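Local coordinates for protein epoxide hydrolase (Aspergillus niger, PDB 3G02) that probably opens epoxides with water to give vicinal diols, as an alpha/beta-hydrolase-fold epoxide hydrolase evolved in the laboratory for enantioselectivity, at residues Leu202-Asp207 with Leu335-Pro340; Ser185-Gln190 with Asp207-Val212; Thr329-Glu334 with Ala359-Leu364. The protein carries 9 engineered substitutions. All coordinates share one frame; numbering follows the deposited sequence.

Following the chain from the N terminus, contact 2 closes first: strand 187-191 runs into helix 194-205, and the chain returns along strand 209-214 to pair with the strand it left. Contact 1 starts within that crossover, at the end of helix 194-205, and reaches 128 residues ahead to the approach to strand 340-345, bridging a mainly helical excursion. Its segments alternate with those of contact 2, so the two cross, and they share Asp207. Contact 3 crosses contact 1 as well, tying the loop before strand 337-338 to the start of strand 362-369, an edge strand of the sheet within this chain. Contacts 2 and 3 follow in series, both reaching the same sheet.

Contact 1 of 3, residues Leu202-Asp207 with Leu335-Pro340; sequences LGVGFD and LYIHKP
A lysine bonded to carbonyls at the C-terminal end of a helix is the main feature here: Lys339, just before strand 340-345, reaches along the last turn of helix 194-205. Its chain is extended beyond CG and runs past Gly203 O, so that CD lies 3.3 Å from Gly203 O and NZ donates to the same oxygen at 2.9 Å. The donor sits above the carbonyl plane, 43° out of it. The ammonium also bonds to Cys209 O on the next strand, and Phe206 O lies 2.7 Å from Lys339 NZ. Water 2 links Lys339 NZ to Asp207 OD2, 5.1 Å from that nitrogen. Gly203 O takes a second donor, water 1, which accepts in turn from His338 N.

Val204 makes the van der Waals part of the contact, chiefly against the backbone carbonyls of Leu335 and Tyr336. With CG2 anti to the carbonyl carbon, that methyl comes 3.4 Å from Leu335 O; Ile337 CG1 is farther, at 4.3 Å. Arg200, one turn earlier, holds Leu335 O by a hydrogen bond.

A positive group among carbonyls at a helix C terminus should interact favourably with the helix dipole, and Asp207 nearby probably helps to keep the lysine protonated.

Contact 2 of 3, residues Ser185-Gln190 with Asp207-Val212; sequences SGYIIQ and DACKAV
The ring of Tyr187 has the backbone of Ala208 and Cys209 over one face, where Ala208 O stands 3.6 Å above the ring plane and Cys209 CA makes a CH-pi contact 4.0 Å from the Tyr187 centroid. Ile189 CG1 sits at the ring's edge, in plane. Chi1 of 59° places CG between the backbone N and the carbonyl carbon, swinging the ring across the neighbouring strand; Ala208 CB touches Tyr187 CE2 at 3.5 Å. Cys209 SG approaches the ring obliquely and packs on Ile189 CG1, while Tyr187 OH bonds Asp175 of helix 167-180.

These are adjacent parallel strands of a beta-alpha-beta crossover through helix 194-205, the unit that in alpha/beta hydrolases carries the nucleophile elbow after its first strand; Asp193, the predicted nucleophile, follows here. Lys210 N donates to Tyr187 O at 2.9 Å, almost straight at 177°. Ile189 N bonds Ala211 O at 3.1 Å, and Tyr187 N reaches Ala208 O. Ala211 N, buried, has no partner in the model.

On the sheet face opposite Tyr187 and Ile189, Ile188 CG1 meets Ala211 CB at 4.0 Å, and both pack against helix 382-396. Lys210, bent at chi2, lays CG against Gly186 CA and returns NZ to Asp207 O.

Contact 3 of 3, residues Thr329-Glu334 with Ala359-Leu364; sequences TPYQKE and ATTGNL. Engineered in segment 329-334: Pro330 (natural residue Met), Tyr331 (natural residue Leu).
Gln332 and Thr360 lie side by side and point the same way, joined by one straight hydrogen bond: Gln332 NE2 donates to Thr360 OG1 at 3.0 Å, with 174° at the hydrogen. The oxygen lies in the amide plane of Gln332, only 4° out of it. A bend at chi2, 78°, turns the amide aside, so that NE2 faces Thr360 and OE1 faces Thr329, whose OG1 donates to Gln332 OE1 at 2.7 Å. Closer to the backbone, Gln332 CA makes a CA-H...O contact with Thr360 O at 3.5 Å. Thr360 OG1 also bonds Trp357 O in the preceding helix.

The buried part lies next to this, where Tyr331 and Thr361 meet. Thr361 CG2 packs on Tyr331 CB at 3.6 Å and approaches the ring obliquely, while Tyr331 O receives a CA-H...O contact from Thr361 CA at 3.3 Å. Tyr331 is engineered, in place of a natural leucine. Its ring leads away from Thr361 to lie against Phe197 and Arg200 of helix 194-205, and a formic acid molecule, probably from the crystallisation liquor, sits about 3 Å from its side chain.

Gln332 and Thr360 fit just as closely but are partly exposed, and beyond them exposed Thr329 marks the solvent side. The contact joins the loop before strand 337-338 to the turn that leads into strand 362-369.

Held at both oxygen and nitrogen, the Gln332 amide cannot flip without losing bonds, and so it sets the loop's position against the end of helix 355-358.

Contact 1 of 3, residues Leu202-Asp207 with Leu335-Pro340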
loop_
_atom_site.group_PDB
_atom_site.type_symbol
_atom_site.label_atom_id
_atom_site.label_comp_id
_atom_site.label_asym_id
_atom_site.label_seq_id
_atom_site.Cartn_x
_atom_site.Cartn_y
_atom_site.Cartn_z
ATOM N N LEU A 202 -15.749 23.890 -5.703
ATOM C CA LEU A 202 -15.848 25.139 -6.458
ATOM C C LEU A 202 -17.301 25.469 -6.808
ATOM O O LEU A 202 -17.746 26.610 -6.639
ATOM C CB LEU A 202 -14.975 25.082 -7.717
ATOM C CG LEU A 202 -13.465 25.072 -7.440
ATOM C CD1 LEU A 202 -12.674 24.635 -8.660
ATOM C CD2 LEU A 202 -12.984 26.435 -6.943
ATOM N N GLY A 203 -18.043 24.468 -7.275
ATOM C CA GLY A 203 -19.461 24.643 -7.578
ATOM C C GLY A 203 -20.275 25.029 -6.354
ATOM O O GLY A 203 -21.162 25.882 -6.431
ATOM N N VAL A 204 -19.955 24.409 -5.224
ATOM C CA VAL A 204 -20.699 24.597 -3.977
ATOM C C VAL A 204 -20.450 25.959 -3.316
ATOM O O VAL A 204 -21.397 26.618 -2.870
ATOM C CB VAL A 204 -20.398 23.440 -2.979
ATOM C CG1 VAL A 204 -20.930 23.745 -1.578
ATOM C CG2 VAL A 204 -20.983 22.133 -3.496
ATOM N N GLY A 205 -19.191 26.385 -3.271
ATOM C CA GLY A 205 -18.806 27.495 -2.400
ATOM C C GLY A 205 -18.121 28.701 -3.007
ATOM O O GLY A 205 -17.833 29.668 -2.298
ATOM N N PHE A 206 -17.864 28.665 -4.311
ATOM C CA PHE A 206 -17.119 29.736 -4.964
ATOM C C PHE A 206 -17.980 30.438 -6.011
ATOM O O PHE A 206 -18.380 29.835 -7.010
ATOM C CB PHE A 206 -15.810 29.199 -5.562
ATOM C CG PHE A 206 -14.796 28.774 -4.525
ATOM C CD1 PHE A 206 -14.914 27.547 -3.874
ATOM C CD2 PHE A 206 -13.726 29.600 -4.201
ATOM C CE1 PHE A 206 -13.981 27.151 -2.916
ATOM C CE2 PHE A 206 -12.786 29.210 -3.247
ATOM C CZ PHE A 206 -12.919 27.986 -2.603
ATOM N N ASP A 207 -18.274 31.714 -5.761
ATOM C CA ASP A 207 -19.221 32.471 -6.580
ATOM C C ASP A 207 -18.815 32.607 -8.043
ATOM O O ASP A 207 -19.676 32.627 -8.925
ATOM C CB ASP A 207 -19.463 33.858 -5.983
ATOM C CG ASP A 207 -20.315 33.815 -4.730
ATOM O OD1 ASP A 207 -20.477 34.881 -4.098
ATOM O OD2 ASP A 207 -20.824 32.731 -4.372
ATOM N N LEU A 335 -22.943 19.504 0.142
ATOM C CA LEU A 335 -22.107 19.502 -1.063
ATOM C C LEU A 335 -22.894 19.327 -2.367
ATOM O O LEU A 335 -22.323 18.983 -3.408
ATOM C CB LEU A 335 -20.991 18.452 -0.956
ATOM C CG LEU A 335 -20.010 18.569 0.217
ATOM C CD1 LEU A 335 -18.959 17.472 0.135
ATOM C CD2 LEU A 335 -19.356 19.945 0.274
ATOM N N TYR A 336 -24.200 19.582 -2.301
ATOM C CA TYR A 336 -25.064 19.587 -3.479
ATOM C C TYR A 336 -24.672 20.743 -4.392
ATOM O O TYR A 336 -24.528 21.878 -3.936
ATOM C CB TYR A 336 -26.526 19.727 -3.043
ATOM C CG TYR A 336 -27.554 19.576 -4.146
ATOM C CD1 TYR A 336 -28.138 18.339 -4.414
ATOM C CD2 TYR A 336 -27.963 20.678 -4.901
ATOM C CE1 TYR A 336 -29.093 18.195 -5.418
ATOM C CE2 TYR A 336 -28.920 20.546 -5.908
ATOM C CZ TYR A 336 -29.481 19.304 -6.156
ATOM O OH TYR A 336 -30.427 19.169 -7.150
ATOM N N ILE A 337 -24.486 20.453 -5.678
ATOM C CA ILE A 337 -24.156 21.495 -6.646
ATOM C C ILE A 337 -25.445 22.123 -7.174
ATOM O O ILE A 337 -26.173 21.504 -7.949
ATOM C CB ILE A 337 -23.296 20.957 -7.818
ATOM C CG1 ILE A 337 -22.016 20.295 -7.288
ATOM C CG2 ILE A 337 -22.961 22.086 -8.794
ATOM C CD1 ILE A 337 -21.315 19.389 -8.296
ATOM N N HIS A 338 -25.721 23.350 -6.738
ATOM C CA HIS A 338 -26.946 24.050 -7.133
ATOM C C HIS A 338 -26.841 24.704 -8.511
ATOM O O HIS A 338 -27.854 24.935 -9.179
ATOM C CB HIS A 338 -27.343 25.075 -6.070
ATOM C CG HIS A 338 -27.775 24.459 -4.777
ATOM N ND1 HIS A 338 -29.055 23.990 -4.570
ATOM C CD2 HIS A 338 -27.099 24.227 -3.628
ATOM C CE1 HIS A 338 -29.149 23.499 -3.347
ATOM N NE2 HIS A 338 -27.976 23.630 -2.755
ATOM N N LYS A 339 -25.610 24.978 -8.931
ATOM C CA LYS A 339 -25.326 25.535 -10.254
ATOM C C LYS A 339 -25.505 24.468 -11.340
ATOM O O LYS A 339 -25.551 23.278 -11.022
ATOM C CB LYS A 339 -23.909 26.108 -10.279
ATOM C CG LYS A 339 -23.751 27.331 -9.393
ATOM C CD LYS A 339 -22.321 27.528 -8.993
ATOM C CE LYS A 339 -22.206 28.552 -7.879
ATOM N NZ LYS A 339 -20.811 28.608 -7.379
ATOM N N PRO A 340 -25.629 24.888 -12.619
ATOM C CA PRO A 340 -25.734 23.916 -13.709
ATOM C C PRO A 340 -24.630 22.863 -13.626
ATOM O O PRO A 340 -23.446 23.204 -13.552
ATOM C CB PRO A 340 -25.576 24.777 -14.961
ATOM C CG PRO A 340 -26.118 26.103 -14.557
ATOM C CD PRO A 340 -25.698 26.275 -13.122
HETATM O O HOH W 1 -23.896 25.380 -5.884
HETATM O O HOH W 2 -21.158 30.045 -4.976
#

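Contact 2 of 3, residues Ser185-Gln190 with Asp207-Val212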
loop_
_atom_site.group_PDB
_atom_site.type_symbol
_atom_site.label_atom_id
_atom_site.label_comp_id
_atom_site.label_asym_id
_atom_site.label_seq_id
_atom_site.Cartn_x
_atom_site.Cartn_y
_atom_site.Cartn_z
ATOM N N SER A 185 -15.423 37.237 -13.134
ATOM C CA SER A 185 -16.818 37.376 -13.557
ATOM C C SER A 185 -17.501 36.039 -13.847
ATOM O O SER A 185 -18.728 35.977 -13.946
ATOM C CB SER A 185 -16.925 38.293 -14.777
ATOM O OG SER A 185 -16.223 37.763 -15.888
ATOM N N GLY A 186 -16.712 34.975 -13.990
ATOM C CA GLY A 186 -17.281 33.647 -14.167
ATOM C C GLY A 186 -16.403 32.678 -14.928
ATOM O O GLY A 186 -15.748 33.046 -15.901
ATOM N N TYR A 187 -16.396 31.431 -14.467
ATOM C CA TYR A 187 -15.708 30.353 -15.173
ATOM C C TYR A 187 -16.441 29.035 -14.964
ATOM O O TYR A 187 -17.274 28.910 -14.063
ATOM C CB TYR A 187 -14.242 30.234 -14.733
ATOM C CG TYR A 187 -14.044 29.959 -13.256
ATOM C CD1 TYR A 187 -14.123 28.660 -12.748
ATOM C CD2 TYR A 187 -13.769 30.995 -12.370
ATOM C CE1 TYR A 187 -13.944 28.406 -11.391
ATOM C CE2 TYR A 187 -13.578 30.750 -11.013
ATOM C CZ TYR A 187 -13.671 29.456 -10.534
ATOM O OH TYR A 187 -13.490 29.211 -9.193
ATOM N N ILE A 188 -16.116 28.057 -15.809
ATOM C CA ILE A 188 -16.659 26.710 -15.704
ATOM C C ILE A 188 -15.526 25.758 -15.323
ATOM O O ILE A 188 -14.375 25.970 -15.709
ATOM C CB ILE A 188 -17.322 26.266 -17.034
ATOM C CG1 ILE A 188 -18.521 27.169 -17.346
ATOM C CG2 ILE A 188 -17.758 24.798 -16.979
ATOM C CD1 ILE A 188 -19.136 26.934 -18.708
ATOM N N ILE A 189 -15.867 24.731 -14.548
ATOM C CA ILE A 189 -14.919 23.677 -14.184
ATOM C C ILE A 189 -15.287 22.369 -14.871
ATOM O O ILE A 189 -16.446 21.961 -14.856
ATOM C CB ILE A 189 -14.873 23.455 -12.650
ATOM C CG1 ILE A 189 -14.340 24.700 -11.933
ATOM C CG2 ILE A 189 -14.036 22.212 -12.289
ATOM C CD1 ILE A 189 -12.912 25.099 -12.316
ATOM N N GLN A 190 -14.286 21.731 -15.477
ATOM C CA GLN A 190 -14.384 20.351 -15.925
ATOM C C GLN A 190 -13.455 19.570 -15.004
ATOM O O GLN A 190 -12.319 19.979 -14.787
ATOM C CB GLN A 190 -13.914 20.218 -17.378
ATOM C CG GLN A 190 -14.463 18.998 -18.126
ATOM C CD GLN A 190 -13.959 17.674 -17.580
ATOM O OE1 GLN A 190 -14.746 16.795 -17.217
ATOM N NE2 GLN A 190 -12.644 17.525 -17.523
ATOM N N ASP A 207 -18.274 31.714 -5.761
ATOM C CA ASP A 207 -19.221 32.471 -6.580
ATOM C C ASP A 207 -18.815 32.607 -8.043
ATOM O O ASP A 207 -19.676 32.627 -8.925
ATOM C CB ASP A 207 -19.463 33.858 -5.983
ATOM C CG ASP A 207 -20.315 33.815 -4.730
ATOM O OD1 ASP A 207 -20.477 34.881 -4.098
ATOM O OD2 ASP A 207 -20.824 32.731 -4.372
ATOM N N ALA A 208 -17.510 32.699 -8.289
ATOM C CA ALA A 208 -16.981 32.844 -9.644
ATOM C C ALA A 208 -17.165 31.573 -10.476
ATOM O O ALA A 208 -17.212 31.635 -11.701
ATOM C CB ALA A 208 -15.524 33.258 -9.608
ATOM N N CYS A 209 -17.261 30.425 -9.810
ATOM C CA CYS A 209 -17.562 29.176 -10.505
ATOM C C CYS A 209 -19.047 29.141 -10.841
ATOM O O CYS A 209 -19.884 29.131 -9.942
ATOM C CB CYS A 209 -17.180 27.971 -9.646
ATOM S SG CYS A 209 -17.539 26.388 -10.437
ATOM N N LYS A 210 -19.370 29.116 -12.134
ATOM C CA LYS A 210 -20.764 29.242 -12.578
ATOM C C LYS A 210 -21.423 27.920 -12.977
ATOM O O LYS A 210 -22.651 27.806 -12.967
ATOM C CB LYS A 210 -20.876 30.251 -13.730
ATOM C CG LYS A 210 -20.296 31.632 -13.438
ATOM C CD LYS A 210 -21.062 32.366 -12.343
ATOM C CE LYS A 210 -20.419 33.707 -12.042
ATOM N NZ LYS A 210 -21.124 34.436 -10.949
ATOM N N ALA A 211 -20.603 26.932 -13.330
ATOM C CA ALA A 211 -21.089 25.622 -13.754
ATOM C C ALA A 211 -19.989 24.578 -13.602
ATOM O O ALA A 211 -18.801 24.913 -13.631
ATOM C CB ALA A 211 -21.583 25.668 -15.205
ATOM N N VAL A 212 -20.400 23.324 -13.431
ATOM C CA VAL A 212 -19.460 22.218 -13.237
ATOM C C VAL A 212 -19.822 21.030 -14.127
ATOM O O VAL A 212 -20.955 20.553 -14.107
ATOM C CB VAL A 212 -19.412 21.755 -11.750
ATOM C CG1 VAL A 212 -18.385 20.646 -11.556
ATOM C CG2 VAL A 212 -19.073 22.915 -10.831
#

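Contact 3 of 3, residues Thr329-Glu334 with Ala359-Leu364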
loop_
_atom_site.group_PDB
_atom_site.type_symbol
_atom_site.label_atom_id
_atom_site.label_comp_id
_atom_site.label_asym_id
_atom_site.label_seq_id
_atom_site.Cartn_x
_atom_site.Cartn_y
_atom_site.Cartn_z
ATOM N N THR A 329 -24.942 12.018 4.393
ATOM C CA THR A 329 -25.556 12.464 3.142
ATOM C C THR A 329 -24.992 13.815 2.638
ATOM O O THR A 329 -25.756 14.701 2.238
ATOM C CB THR A 329 -27.112 12.496 3.264
ATOM O OG1 THR A 329 -27.695 12.906 2.022
ATOM C CG2 THR A 329 -27.573 13.437 4.387
ATOM N N PRO A 330 -23.649 13.967 2.635
ATOM C CA PRO A 330 -23.045 15.256 2.264
ATOM C C PRO A 330 -23.313 15.685 0.816
ATOM O O PRO A 330 -23.520 16.872 0.561
ATOM C CB PRO A 330 -21.544 15.019 2.482
ATOM C CG PRO A 330 -21.372 13.543 2.386
ATOM C CD PRO A 330 -22.620 12.962 2.965
ATOM N N TYR A 331 -23.321 14.725 -0.109
ATOM C CA TYR A 331 -23.518 15.007 -1.534
ATOM C C TYR A 331 -24.922 15.529 -1.851
ATOM O O TYR A 331 -25.102 16.304 -2.792
ATOM C CB TYR A 331 -23.213 13.763 -2.377
ATOM C CG TYR A 331 -21.740 13.409 -2.459
ATOM C CD1 TYR A 331 -21.117 12.685 -1.442
ATOM C CD2 TYR A 331 -20.977 13.790 -3.559
ATOM C CE1 TYR A 331 -19.763 12.359 -1.513
ATOM C CE2 TYR A 331 -19.621 13.468 -3.642
ATOM C CZ TYR A 331 -19.023 12.755 -2.617
ATOM O OH TYR A 331 -17.685 12.438 -2.695
ATOM N N GLN A 332 -25.904 15.105 -1.059
ATOM C CA GLN A 332 -27.298 15.517 -1.245
ATOM C C GLN A 332 -27.629 16.783 -0.461
ATOM O O GLN A 332 -28.621 17.461 -0.749
ATOM C CB GLN A 332 -28.256 14.395 -0.828
ATOM C CG GLN A 332 -28.206 13.140 -1.698
ATOM C CD GLN A 332 -27.013 12.243 -1.399
ATOM O OE1 GLN A 332 -26.454 12.266 -0.300
ATOM N NE2 GLN A 332 -26.623 11.440 -2.382
ATOM N N LYS A 333 -26.799 17.095 0.530
ATOM C CA LYS A 333 -27.038 18.233 1.410
ATOM C C LYS A 333 -26.005 19.339 1.196
ATOM O O LYS A 333 -26.109 20.107 0.238
ATOM C CB LYS A 333 -27.080 17.781 2.877
ATOM C CG LYS A 333 -28.335 17.008 3.275
ATOM C CD LYS A 333 -29.423 17.936 3.801
ATOM C CE LYS A 333 -30.687 17.171 4.169
ATOM N NZ LYS A 333 -31.471 16.763 2.969
ATOM N N GLU A 334 -25.003 19.402 2.074
ATOM C CA GLU A 334 -24.042 20.509 2.082
ATOM C C GLU A 334 -23.189 20.629 0.812
ATOM O O GLU A 334 -22.772 21.730 0.448
ATOM C CB GLU A 334 -23.155 20.480 3.341
ATOM C CG GLU A 334 -22.331 19.203 3.552
ATOM C CD GLU A 334 -23.015 18.166 4.443
ATOM O OE1 GLU A 334 -24.260 18.182 4.566
ATOM O OE2 GLU A 334 -22.295 17.322 5.022
ATOM N N ALA A 359 -27.742 12.398 -10.009
ATOM C CA ALA A 359 -28.781 13.430 -9.993
ATOM C C ALA A 359 -29.143 13.926 -8.588
ATOM O O ALA A 359 -29.615 15.054 -8.431
ATOM C CB ALA A 359 -30.023 12.933 -10.720
ATOM N N THR A 360 -28.914 13.091 -7.574
ATOM C CA THR A 360 -29.210 13.468 -6.186
ATOM C C THR A 360 -28.163 14.421 -5.609
ATOM O O THR A 360 -28.344 14.964 -4.517
ATOM C CB THR A 360 -29.308 12.237 -5.246
ATOM O OG1 THR A 360 -28.006 11.667 -5.055
ATOM C CG2 THR A 360 -30.255 11.186 -5.803
ATOM N N THR A 361 -27.069 14.614 -6.345
ATOM C CA THR A 361 -25.913 15.355 -5.840
ATOM C C THR A 361 -25.741 16.742 -6.467
ATOM O O THR A 361 -24.812 17.480 -6.123
ATOM C CB THR A 361 -24.605 14.552 -6.024
ATOM O OG1 THR A 361 -24.201 14.598 -7.397
ATOM C CG2 THR A 361 -24.789 13.105 -5.599
ATOM N N GLY A 362 -26.630 17.091 -7.392
ATOM C CA GLY A 362 -26.571 18.394 -8.033
ATOM C C GLY A 362 -27.703 18.664 -9.000
ATOM O O GLY A 362 -28.515 17.782 -9.288
ATOM N N ASN A 363 -27.743 19.899 -9.491
ATOM C CA ASN A 363 -28.686 20.327 -10.516
ATOM C C ASN A 363 -28.238 19.766 -11.869
ATOM O O ASN A 363 -27.727 20.492 -12.729
ATOM C CB ASN A 363 -28.768 21.862 -10.519
ATOM C CG ASN A 363 -29.686 22.416 -11.601
ATOM O OD1 ASN A 363 -30.661 21.776 -12.010
ATOM N ND2 ASN A 363 -29.370 23.617 -12.072
ATOM N N LEU A 364 -28.432 18.458 -12.034
ATOM C CA LEU A 364 -27.947 17.734 -13.206
ATOM C C LEU A 364 -28.812 18.022 -14.428
ATOM O O LEU A 364 -29.873 17.420 -14.607
ATOM C CB LEU A 364 -27.873 16.227 -12.922
ATOM C CG LEU A 364 -27.244 15.334 -13.997
ATOM C CD1 LEU A 364 -25.738 15.564 -14.094
ATOM C CD2 LEU A 364 -27.548 13.873 -13.721
#